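Local coordinates for glyoxylate-induced Protein (Pseudomonas aeruginosa, PDB 1SQ4), which is of unknown function but has two cupin domains and may act as a ureidoglycine aminohydrolase, like other members of its family, at residues D87-E98 / H135-Q146. Residues are numbered along the deposited sequence; the frame is centred on the assembly and turned at random.
Sequences DPNAEAVLFVVE and HTRFHWIRKHYQ
From the A90–H144 pair to the E98–R137 pair, strands 90-98 and 136-144 run antiparallel, their axes 4.3 Å apart at closest and their directions 151° apart. Near one end a classic beta bulge interrupts the alternation: V97 N and E98 N both donate to R137 O, at 2.8 and 3.1 Å, and the register slips by one residue. At the bulge itself, the side chains of E98 and R137 extend side by side, and OE1 of E98 forms a salt bridge with NH1 of R137 (2.6 Å), the carboxylate and guanidinium planes 78° apart; H10 also bonds this OE1. The pairing lies in a six-stranded antiparallel sheet of the first cupin domain, between strands 69-76 and 116-120, and its two faces differ. On the face that carries A92, L94, F138 and W140, probably the one turned into the cupin barrel, L94 sits alongside two aromatic side chains, CG approaching CD2 of F138 at 3.8 Å and CD1 approaching CD1 of W140 at 3.6 Å, while A92 CB meets the indole edge in its plane. On the other face V93 and I141 pack against strand 191-198, of the second cupin half of the chain, and H139 meets the ring of Y217 edge-to-face. At the far end the D87 carboxylate makes two hydrogen bonds. OD1 accepts from N89 N in an Asx turn and OD2 from NE2 of H144 (2.8 Å), which approaches from above the carboxylate plane, a reach set by chi1 of -165°, which lays CG beside the carbonyl carbon. ND1 of that imidazole bonds T273 O of a second subunit, so the histidine bridges the turn and the neighbouring chain.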
ATOM      1  N   ASP A  87      16.679  -6.452 -40.418  1.00 19.05           N
ATOM      2  CA  ASP A  87      15.560  -7.374 -40.296  1.00 17.89           C
ATOM      3  C   ASP A  87      14.607  -7.259 -41.482  1.00 15.55           C
ATOM      4  O   ASP A  87      13.943  -6.239 -41.668  1.00 15.58           O
ATOM      5  CB  ASP A  87      14.811  -7.091 -38.991  1.00 18.98           C
ATOM      6  CG  ASP A  87      13.871  -8.212 -38.597  1.00 19.35           C
ATOM      7  OD1 ASP A  87      13.146  -8.738 -39.478  1.00 20.31           O
ATOM      8  OD2 ASP A  87      13.848  -8.552 -37.397  1.00 19.67           O
ATOM      9  N   PRO A  88      14.516  -8.323 -42.285  1.00 13.74           N
ATOM     10  CA  PRO A  88      13.658  -8.387 -43.464  1.00 12.94           C
ATOM     11  C   PRO A  88      12.159  -8.295 -43.179  1.00 13.48           C
ATOM     12  O   PRO A  88      11.383  -7.946 -44.068  1.00 14.40           O
ATOM     13  CB  PRO A  88      14.047  -9.718 -44.086  1.00 12.83           C
ATOM     14  CG  PRO A  88      14.331 -10.555 -42.880  1.00 12.75           C
ATOM     15  CD  PRO A  88      15.172  -9.620 -42.049  1.00 13.45           C
ATOM     16  N   ASN A  89      11.746  -8.609 -41.954  1.00 12.86           N
ATOM     17  CA  ASN A  89      10.328  -8.548 -41.611  1.00 12.89           C
ATOM     18  C   ASN A  89       9.956  -7.261 -40.892  1.00 12.08           C
ATOM     19  O   ASN A  89       8.783  -7.006 -40.616  1.00 12.88           O
ATOM     20  CB  ASN A  89       9.929  -9.730 -40.735  1.00 12.11           C
ATOM     21  CG  ASN A  89      10.094 -11.044 -41.434  1.00 13.75           C
ATOM     22  OD1 ASN A  89      11.059 -11.773 -41.193  1.00 15.01           O
ATOM     23  ND2 ASN A  89       9.158 -11.358 -42.324  1.00 13.41           N
ATOM     24  N   ALA A  90      10.951  -6.440 -40.599  1.00 10.17           N
ATOM     25  CA  ALA A  90      10.695  -5.192 -39.909  1.00  8.49           C
ATOM     26  C   ALA A  90      10.080  -4.112 -40.798  1.00  7.82           C
ATOM     27  O   ALA A  90      10.581  -3.812 -41.884  1.00  6.87           O
ATOM     28  CB  ALA A  90      11.988  -4.670 -39.292  1.00  8.42           C
ATOM     29  N   GLU A  91       8.973  -3.542 -40.341  1.00  7.80           N
ATOM     30  CA  GLU A  91       8.331  -2.455 -41.068  1.00  7.63           C
ATOM     31  C   GLU A  91       8.673  -1.240 -40.214  1.00  7.21           C
ATOM     32  O   GLU A  91       9.033  -1.394 -39.046  1.00  8.58           O
ATOM     33  CB  GLU A  91       6.819  -2.669 -41.147  1.00  5.71           C
ATOM     34  CG  GLU A  91       6.121  -2.693 -39.807  1.00  8.53           C
ATOM     35  CD  GLU A  91       4.632  -2.991 -39.921  1.00 10.38           C
ATOM     36  OE1 GLU A  91       4.215  -4.078 -39.471  1.00 10.14           O
ATOM     37  OE2 GLU A  91       3.876  -2.139 -40.456  1.00 11.09           O
ATOM     38  N   ALA A  92       8.582  -0.040 -40.777  1.00  6.19           N
ATOM     39  CA  ALA A  92       8.921   1.148 -40.005  1.00  7.31           C
ATOM     40  C   ALA A  92       8.137   2.416 -40.344  1.00  7.46           C
ATOM     41  O   ALA A  92       7.386   2.484 -41.321  1.00  6.93           O
ATOM     42  CB  ALA A  92      10.422   1.438 -40.135  1.00  4.50           C
ATOM     43  N   VAL A  93       8.334   3.415 -39.495  1.00  7.02           N
ATOM     44  CA  VAL A  93       7.743   4.722 -39.660  1.00  7.11           C
ATOM     45  C   VAL A  93       8.799   5.706 -39.167  1.00  7.95           C
ATOM     46  O   VAL A  93       9.263   5.622 -38.024  1.00 10.05           O
ATOM     47  CB  VAL A  93       6.462   4.892 -38.827  1.00  6.42           C
ATOM     48  CG1 VAL A  93       5.987   6.329 -38.911  1.00  4.16           C
ATOM     49  CG2 VAL A  93       5.381   3.956 -39.335  1.00  6.69           C
ATOM     50  N   LEU A  94       9.204   6.614 -40.044  1.00  7.18           N
ATOM     51  CA  LEU A  94      10.199   7.621 -39.702  1.00  6.79           C
ATOM     52  C   LEU A  94       9.478   8.943 -39.524  1.00  7.11           C
ATOM     53  O   LEU A  94       8.655   9.339 -40.356  1.00  6.54           O
ATOM     54  CB  LEU A  94      11.252   7.734 -40.814  1.00  5.90           C
ATOM     55  CG  LEU A  94      12.616   7.042 -40.670  1.00  5.69           C
ATOM     56  CD1 LEU A  94      12.470   5.625 -40.170  1.00  3.72           C
ATOM     57  CD2 LEU A  94      13.322   7.064 -42.011  1.00  4.65           C
ATOM     58  N   PHE A  95       9.786   9.625 -38.430  1.00  7.92           N
ATOM     59  CA  PHE A  95       9.157  10.898 -38.139  1.00  8.87           C
ATOM     60  C   PHE A  95      10.189  11.898 -37.661  1.00 10.30           C
ATOM     61  O   PHE A  95      10.599  11.870 -36.498  1.00 12.16           O
ATOM     62  CB  PHE A  95       8.097  10.716 -37.059  1.00  7.68           C
ATOM     63  CG  PHE A  95       7.371  11.973 -36.720  1.00  8.02           C
ATOM     64  CD1 PHE A  95       6.514  12.557 -37.644  1.00  5.93           C
ATOM     65  CD2 PHE A  95       7.579  12.603 -35.498  1.00  7.68           C
ATOM     66  CE1 PHE A  95       5.873  13.745 -37.352  1.00  8.28           C
ATOM     67  CE2 PHE A  95       6.936  13.796 -35.199  1.00  7.58           C
ATOM     68  CZ  PHE A  95       6.085  14.373 -36.126  1.00  7.29           C
ATOM     69  N   VAL A  96      10.596  12.802 -38.542  1.00 10.41           N
ATOM     70  CA  VAL A  96      11.603  13.780 -38.166  1.00 12.21           C
ATOM     71  C   VAL A  96      11.049  14.904 -37.301  1.00 10.99           C
ATOM     72  O   VAL A  96      10.010  15.487 -37.607  1.00 10.76           O
ATOM     73  CB  VAL A  96      12.282  14.356 -39.415  1.00 12.38           C
ATOM     74  CG1 VAL A  96      11.232  14.848 -40.362  1.00 18.29           C
ATOM     75  CG2 VAL A  96      13.233  15.480 -39.027  1.00 14.20           C
ATOM     76  N   VAL A  97      11.758  15.196 -36.215  1.00 10.60           N
ATOM     77  CA  VAL A  97      11.341  16.244 -35.295  1.00 10.68           C
ATOM     78  C   VAL A  97      12.264  17.458 -35.306  1.00 13.20           C
ATOM     79  O   VAL A  97      11.886  18.533 -34.846  1.00 15.21           O
ATOM     80  CB  VAL A  97      11.238  15.719 -33.849  1.00  8.47           C
ATOM     81  CG1 VAL A  97      10.125  14.704 -33.751  1.00  7.75           C
ATOM     82  CG2 VAL A  97      12.555  15.109 -33.419  1.00  6.62           C
ATOM     83  N   GLU A  98      13.473  17.301 -35.824  1.00 13.86           N
ATOM     84  CA  GLU A  98      14.390  18.425 -35.870  1.00 13.84           C
ATOM     85  C   GLU A  98      15.419  18.177 -36.934  1.00 14.23           C
ATOM     86  O   GLU A  98      15.962  17.077 -37.038  1.00 13.41           O
ATOM     87  CB  GLU A  98      15.080  18.600 -34.532  1.00 15.71           C
ATOM     88  CG  GLU A  98      15.780  19.916 -34.350  1.00 17.43           C
ATOM     89  CD  GLU A  98      16.375  20.016 -32.972  1.00 21.82           C
ATOM     90  OE1 GLU A  98      17.522  19.563 -32.792  1.00 24.66           O
ATOM     91  OE2 GLU A  98      15.681  20.512 -32.056  1.00 24.48           O
ATOM     92  N   HIS A 135      22.677  19.032 -37.208  1.00 16.63           N
ATOM     93  CA  HIS A 135      22.224  17.726 -36.773  1.00 14.81           C
ATOM     94  C   HIS A 135      20.773  17.525 -37.121  1.00 13.75           C
ATOM     95  O   HIS A 135      20.039  18.479 -37.385  1.00 13.42           O
ATOM     96  CB  HIS A 135      22.397  17.548 -35.269  1.00 15.36           C
ATOM     97  CG  HIS A 135      23.824  17.488 -34.829  1.00 16.75           C
ATOM     98  ND1 HIS A 135      24.224  16.806 -33.703  1.00 18.04           N
ATOM     99  CD2 HIS A 135      24.943  18.033 -35.359  1.00 17.36           C
ATOM    100  CE1 HIS A 135      25.531  16.932 -33.557  1.00 17.06           C
ATOM    101  NE2 HIS A 135      25.990  17.671 -34.546  1.00 18.63           N
ATOM    102  N   THR A 136      20.359  16.271 -37.133  1.00 12.50           N
ATOM    103  CA  THR A 136      18.979  15.951 -37.445  1.00 12.51           C
ATOM    104  C   THR A 136      18.484  14.932 -36.427  1.00 11.18           C
ATOM    105  O   THR A 136      19.250  14.108 -35.937  1.00 12.79           O
ATOM    106  CB  THR A 136      18.862  15.392 -38.872  1.00  9.72           C
ATOM    107  OG1 THR A 136      19.422  16.339 -39.781  1.00  9.43           O
ATOM    108  CG2 THR A 136      17.410  15.158 -39.240  1.00  9.22           C
ATOM    109  N   ARG A 137      17.203  14.987 -36.101  1.00  9.15           N
ATOM    110  CA  ARG A 137      16.672  14.058 -35.128  1.00  8.14           C
ATOM    111  C   ARG A 137      15.318  13.535 -35.550  1.00  7.33           C
ATOM    112  O   ARG A 137      14.421  14.304 -35.905  1.00  8.61           O
ATOM    113  CB  ARG A 137      16.592  14.746 -33.765  1.00  8.86           C
ATOM    114  CG  ARG A 137      17.928  15.350 -33.314  1.00  8.03           C
ATOM    115  CD  ARG A 137      17.826  15.932 -31.923  1.00 10.77           C
ATOM    116  NE  ARG A 137      19.141  16.145 -31.341  1.00 12.92           N
ATOM    117  CZ  ARG A 137      19.949  17.142 -31.671  1.00 13.43           C
ATOM    118  NH1 ARG A 137      19.572  18.033 -32.577  1.00 12.22           N
ATOM    119  NH2 ARG A 137      21.151  17.228 -31.119  1.00 14.89           N
ATOM    120  N   PHE A 138      15.175  12.218 -35.523  1.00  6.54           N
ATOM    121  CA  PHE A 138      13.914  11.599 -35.905  1.00  6.45           C
ATOM    122  C   PHE A 138      13.564  10.387 -35.062  1.00  5.79           C
ATOM    123  O   PHE A 138      14.415   9.824 -34.382  1.00  6.39           O
ATOM    124  CB  PHE A 138      13.939  11.175 -37.378  1.00  3.71           C
ATOM    125  CG  PHE A 138      14.975  10.123 -37.699  1.00  2.07           C
ATOM    126  CD1 PHE A 138      16.313  10.469 -37.841  1.00  1.36           C
ATOM    127  CD2 PHE A 138      14.596   8.804 -37.938  1.00  1.91           C
ATOM    128  CE1 PHE A 138      17.252   9.521 -38.203  1.00  1.00           C
ATOM    129  CE2 PHE A 138      15.530   7.848 -38.300  1.00  1.00           C
ATOM    130  CZ  PHE A 138      16.853   8.207 -38.442  1.00  1.00           C
ATOM    131  N   HIS A 139      12.295   9.994 -35.134  1.00  5.44           N
ATOM    132  CA  HIS A 139      11.791   8.839 -34.412  1.00  4.91           C
ATOM    133  C   HIS A 139      11.727   7.672 -35.376  1.00  4.83           C
ATOM    134  O   HIS A 139      11.345   7.840 -36.529  1.00  6.80           O
ATOM    135  CB  HIS A 139      10.389   9.106 -33.851  1.00  2.39           C
ATOM    136  CG  HIS A 139      10.374   9.968 -32.629  1.00  2.22           C
ATOM    137  ND1 HIS A 139       9.824   9.557 -31.435  1.00  1.00           N
ATOM    138  CD2 HIS A 139      10.828  11.229 -32.418  1.00  1.78           C
ATOM    139  CE1 HIS A 139       9.938  10.524 -30.543  1.00  2.42           C
ATOM    140  NE2 HIS A 139      10.544  11.549 -31.116  1.00  3.29           N
ATOM    141  N   TRP A 140      12.097   6.490 -34.903  1.00  4.14           N
ATOM    142  CA  TRP A 140      12.076   5.302 -35.737  1.00  2.97           C
ATOM    143  C   TRP A 140      11.285   4.215 -35.009  1.00  4.66           C
ATOM    144  O   TRP A 140      11.744   3.629 -34.031  1.00  6.52           O
ATOM    145  CB  TRP A 140      13.517   4.864 -36.014  1.00  3.53           C
ATOM    146  CG  TRP A 140      13.700   3.682 -36.945  1.00  3.00           C
ATOM    147  CD1 TRP A 140      12.736   3.033 -37.655  1.00  4.02           C
ATOM    148  CD2 TRP A 140      14.923   2.972 -37.193  1.00  2.43           C
ATOM    149  NE1 TRP A 140      13.279   1.952 -38.322  1.00  4.20           N
ATOM    150  CE2 TRP A 140      14.624   1.893 -38.050  1.00  1.77           C
ATOM    151  CE3 TRP A 140      16.253   3.138 -36.762  1.00  1.96           C
ATOM    152  CZ2 TRP A 140      15.588   0.987 -38.489  1.00  1.54           C
ATOM    153  CZ3 TRP A 140      17.216   2.230 -37.203  1.00  1.00           C
ATOM    154  CH2 TRP A 140      16.873   1.171 -38.053  1.00  1.00           C
ATOM    155  N   ILE A 141      10.081   3.955 -35.494  1.00  4.26           N
ATOM    156  CA  ILE A 141       9.225   2.961 -34.889  1.00  3.04           C
ATOM    157  C   ILE A 141       9.240   1.664 -35.704  1.00  3.81           C
ATOM    158  O   ILE A 141       8.931   1.668 -36.896  1.00  3.48           O
ATOM    159  CB  ILE A 141       7.811   3.527 -34.782  1.00  1.45           C
ATOM    160  CG1 ILE A 141       7.855   4.826 -33.987  1.00  2.25           C
ATOM    161  CG2 ILE A 141       6.907   2.537 -34.106  1.00  1.00           C
ATOM    162  CD1 ILE A 141       6.591   5.638 -34.038  1.00  4.62           C
ATOM    163  N   ARG A 142       9.592   0.558 -35.051  1.00  5.19           N
ATOM    164  CA  ARG A 142       9.678  -0.739 -35.725  1.00  6.21           C
ATOM    165  C   ARG A 142       8.713  -1.800 -35.235  1.00  5.85           C
ATOM    166  O   ARG A 142       8.305  -1.801 -34.072  1.00  8.15           O
ATOM    167  CB  ARG A 142      11.104  -1.305 -35.616  1.00  6.67           C
ATOM    168  CG  ARG A 142      12.159  -0.480 -36.349  1.00  6.34           C
ATOM    169  CD  ARG A 142      13.582  -0.856 -35.964  1.00  6.09           C
ATOM    170  NE  ARG A 142      14.077  -2.099 -36.562  1.00  5.26           N
ATOM    171  CZ  ARG A 142      14.149  -3.263 -35.926  1.00  5.15           C
ATOM    172  NH1 ARG A 142      13.746  -3.354 -34.664  1.00  6.70           N
ATOM    173  NH2 ARG A 142      14.651  -4.326 -36.540  1.00  3.63           N
ATOM    174  N   LYS A 143       8.364  -2.714 -36.134  1.00  3.99           N
ATOM    175  CA  LYS A 143       7.473  -3.819 -35.814  1.00  3.70           C
ATOM    176  C   LYS A 143       7.551  -4.883 -36.883  1.00  4.24           C
ATOM    177  O   LYS A 143       7.736  -4.583 -38.059  1.00  5.12           O
ATOM    178  CB  LYS A 143       6.019  -3.360 -35.720  1.00  3.52           C
ATOM    179  CG  LYS A 143       5.007  -4.501 -35.541  1.00  1.00           C
ATOM    180  CD  LYS A 143       3.599  -3.989 -35.811  1.00  1.00           C
ATOM    181  CE  LYS A 143       2.486  -5.007 -35.531  1.00  1.00           C
ATOM    182  NZ  LYS A 143       2.665  -6.351 -36.139  1.00  1.00           N
ATOM    183  N   HIS A 144       7.415  -6.132 -36.479  1.00  4.39           N
ATOM    184  CA  HIS A 144       7.429  -7.186 -37.459  1.00  5.92           C
ATOM    185  C   HIS A 144       6.050  -7.149 -38.105  1.00  6.23           C
ATOM    186  O   HIS A 144       5.017  -7.241 -37.427  1.00  6.50           O
ATOM    187  CB  HIS A 144       7.689  -8.538 -36.794  1.00  8.69           C
ATOM    188  CG  HIS A 144       9.125  -8.764 -36.431  1.00  9.36           C
ATOM    189  ND1 HIS A 144       9.508  -9.676 -35.467  1.00 12.71           N
ATOM    190  CD2 HIS A 144      10.267  -8.231 -36.915  1.00 11.73           C
ATOM    191  CE1 HIS A 144      10.823  -9.693 -35.377  1.00 10.95           C
ATOM    192  NE2 HIS A 144      11.313  -8.826 -36.244  1.00 11.35           N
ATOM    193  N   TYR A 145       6.047  -6.983 -39.419  1.00  6.82           N
ATOM    194  CA  TYR A 145       4.817  -6.923 -40.186  1.00  8.15           C
ATOM    195  C   TYR A 145       4.149  -8.282 -40.223  1.00  8.44           C
ATOM    196  O   TYR A 145       4.816  -9.307 -40.324  1.00  9.00           O
ATOM    197  CB  TYR A 145       5.118  -6.449 -41.612  1.00  7.59           C
ATOM    198  CG  TYR A 145       3.890  -6.400 -42.496  1.00  8.41           C
ATOM    199  CD1 TYR A 145       3.661  -7.381 -43.461  1.00  6.21           C
ATOM    200  CD2 TYR A 145       2.923  -5.393 -42.336  1.00  7.15           C
ATOM    201  CE1 TYR A 145       2.508  -7.368 -44.238  1.00  4.94           C
ATOM    202  CE2 TYR A 145       1.763  -5.380 -43.117  1.00  5.60           C
ATOM    203  CZ  TYR A 145       1.569  -6.377 -44.060  1.00  3.68           C
ATOM    204  OH  TYR A 145       0.425  -6.412 -44.802  1.00  3.95           O
ATOM    205  N   GLN A 146       2.828  -8.293 -40.132  1.00 10.07           N
ATOM    206  CA  GLN A 146       2.107  -9.549 -40.173  1.00 11.77           C
ATOM    207  C   GLN A 146       1.425  -9.719 -41.522  1.00 13.35           C
ATOM    208  O   GLN A 146       0.482  -8.999 -41.855  1.00 13.40           O
ATOM    209  CB  GLN A 146       1.081  -9.615 -39.055  1.00 11.53           C
ATOM    210  CG  GLN A 146       0.356 -10.935 -39.000  1.00 11.03           C
ATOM    211  CD  GLN A 146      -0.453 -11.086 -37.734  1.00 11.30           C
ATOM    212  OE1 GLN A 146      -1.172 -12.079 -37.556  1.00 11.68           O
ATOM    213  NE2 GLN A 146      -0.342 -10.097 -36.838  1.00  8.30           N
TER